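Alginate lyase, family PL7 (Zobellia galactanivorans, PDB 3ZPY) probably cleaves alginate by beta-elimination, this chain being the catalytic domain of the longer PL7 lyase. Local coordinates at residues A[117-121]-A[222-226]. Sequence-based numbering, arbitrary orientation.
Sequences GVLCF and YLQSV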
loop_
_atom_site.group_PDB
_atom_site.type_symbol
_atom_site.label_atom_id
_atom_site.label_comp_id
_atom_site.label_asym_id
_atom_site.label_seq_id
_atom_site.Cartn_x
_atom_site.Cartn_y
_atom_site.Cartn_z
ATOM N N GLY A 117 -14.301 -2.778 -7.740
ATOM C CA GLY A 117 -13.509 -2.929 -6.523
ATOM C C GLY A 117 -12.090 -2.678 -6.881
ATOM O O GLY A 117 -11.627 -3.020 -7.973
ATOM N N VAL A 118 -11.340 -2.041 -5.968
ATOM C CA VAL A 118 -9.959 -1.688 -6.240
ATOM C C VAL A 118 -9.188 -1.546 -4.919
ATOM O O VAL A 118 -9.708 -0.936 -3.951
ATOM C CB VAL A 118 -9.872 -0.404 -7.151
ATOM C CG1 VAL A 118 -10.727 0.776 -6.638
ATOM C CG2 VAL A 118 -8.455 0.059 -7.430
ATOM N N LEU A 119 -7.899 -1.886 -4.923
ATOM C CA LEU A 119 -7.090 -1.525 -3.812
ATOM C C LEU A 119 -5.642 -1.353 -4.269
ATOM O O LEU A 119 -5.272 -1.781 -5.378
ATOM C CB LEU A 119 -7.193 -2.579 -2.725
ATOM C CG LEU A 119 -6.666 -4.035 -3.067
ATOM C CD1 LEU A 119 -5.150 -4.190 -2.996
ATOM C CD2 LEU A 119 -7.279 -5.029 -2.060
ATOM N N CYS A 120 -4.831 -0.717 -3.387
ATOM C CA CYS A 120 -3.427 -0.417 -3.646
ATOM C C CYS A 120 -2.558 -1.258 -2.726
ATOM O O CYS A 120 -2.754 -1.268 -1.525
ATOM C CB CYS A 120 -3.238 1.084 -3.345
ATOM S SG CYS A 120 -1.481 1.562 -3.336
ATOM N N PHE A 121 -1.640 -1.971 -3.328
ATOM C CA PHE A 121 -0.785 -2.927 -2.572
ATOM C C PHE A 121 0.708 -2.450 -2.560
ATOM O O PHE A 121 1.574 -3.218 -2.109
ATOM C CB PHE A 121 -0.969 -4.359 -3.068
ATOM C CG PHE A 121 -0.682 -4.563 -4.548
ATOM C CD1 PHE A 121 0.598 -4.810 -5.024
ATOM C CD2 PHE A 121 -1.730 -4.635 -5.489
ATOM C CE1 PHE A 121 0.846 -5.049 -6.360
ATOM C CE2 PHE A 121 -1.493 -4.817 -6.819
ATOM C CZ PHE A 121 -0.178 -5.035 -7.285
ATOM N N TYR A 222 -4.126 -0.599 0.973
ATOM C CA TYR A 222 -4.760 0.749 1.012
ATOM C C TYR A 222 -5.940 0.614 0.122
ATOM O O TYR A 222 -5.819 0.577 -1.084
ATOM C CB TYR A 222 -3.702 1.776 0.507
ATOM C CG TYR A 222 -4.112 3.237 0.505
ATOM C CD1 TYR A 222 -5.123 3.734 1.322
ATOM C CD2 TYR A 222 -3.354 4.106 -0.278
ATOM C CE1 TYR A 222 -5.442 5.083 1.281
ATOM C CE2 TYR A 222 -3.648 5.403 -0.325
ATOM C CZ TYR A 222 -4.672 5.914 0.489
ATOM O OH TYR A 222 -5.015 7.319 0.546
ATOM N N LEU A 223 -7.154 0.612 0.688
ATOM C CA LEU A 223 -8.352 0.499 -0.212
ATOM C C LEU A 223 -8.481 1.735 -1.008
ATOM O O LEU A 223 -7.989 2.819 -0.605
ATOM C CB LEU A 223 -9.645 0.252 0.594
ATOM C CG LEU A 223 -9.660 -1.000 1.472
ATOM C CD1 LEU A 223 -11.069 -1.228 2.030
ATOM C CD2 LEU A 223 -9.151 -2.231 0.744
ATOM N N GLN A 224 -9.143 1.605 -2.152
ATOM C CA GLN A 224 -9.424 2.701 -3.080
ATOM C C GLN A 224 -10.888 2.843 -3.434
ATOM O O GLN A 224 -11.604 1.865 -3.334
ATOM C CB GLN A 224 -8.489 2.727 -4.309
ATOM C CG GLN A 224 -7.050 2.941 -3.959
ATOM C CD GLN A 224 -6.778 4.433 -3.666
ATOM O OE1 GLN A 224 -7.031 5.255 -4.519
ATOM N NE2 GLN A 224 -6.359 4.779 -2.458
ATOM N N SER A 225 -11.305 4.050 -3.810
ATOM C CA SER A 225 -12.685 4.269 -4.253
ATOM C C SER A 225 -13.759 3.911 -3.244
ATOM O O SER A 225 -14.899 3.518 -3.616
ATOM C CB SER A 225 -12.920 3.563 -5.647
ATOM O OG SER A 225 -12.059 4.013 -6.626
ATOM N N VAL A 226 -13.431 4.060 -1.969
ATOM C CA VAL A 226 -14.364 3.726 -0.842
ATOM C C VAL A 226 -14.537 4.913 0.089
ATOM O O VAL A 226 -14.960 4.760 1.217
ATOM C CB VAL A 226 -14.037 2.415 -0.112
ATOM C CG1 VAL A 226 -14.385 1.275 -1.064
ATOM C CG2 VAL A 226 -12.580 2.407 0.451
HETATM O O HOH W 1 -13.001 -0.572 -4.061
#
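Cys120 and Tyr222 form an antiparallel hydrogen-bonded pair, Cys120 N giving to Tyr222 O at 2.8 Å and Tyr222 N to Cys120 O at 2.9 Å. Leu119 and Leu223 follow as a non-hydrogen-bonded pair. Beyond them, Gln224 N still reaches Val118 O, at 3.2 Å a longer bond than the other two, and a water accepting from Val118 N and donating to Gln224 O links the two backbones further along.

On one face, Cys120 CB rests 3.9 Å from Tyr222 CB; a small side chain suits a place hemmed in by Tyr222 and, from the adjoining strand, by Gln143. The tyrosine, with CG anti to the backbone N (chi1 -178°), carries its ring away from 117-121. Gln224 bends back at chi2 (-79°), setting NE2 over the centre of that ring, 3.5 Å above its plane, and letting it give a weak hydrogen bond to Leu223 O. The aliphatic part of the glutamine does the packing, CB lying 3.8 Å from Val118 CG1. Ser225 turns the chain with a positive phi (59°), and its exposed side chain brushes the same valine methyl, OG to CG1 3.5 Å. The opposite face is apolar, with Leu223 CD2 against Leu119 CB.

This apolar face suits leucine because it looks into the beta-sandwich of the jelly-roll fold: Leu119 packs on Val105 and Val238 of strands 96-107 and 235-247 in the second sheet. The face with Tyr222 and Gln224 is consistent with the wall of the alginate-binding cleft, as in other PL7 lyases. There Arg76 makes a cation-pi contact with Tyr222, while strand 138-146, alongside 117-125, brings Arg141 and Gln143 against Gln224.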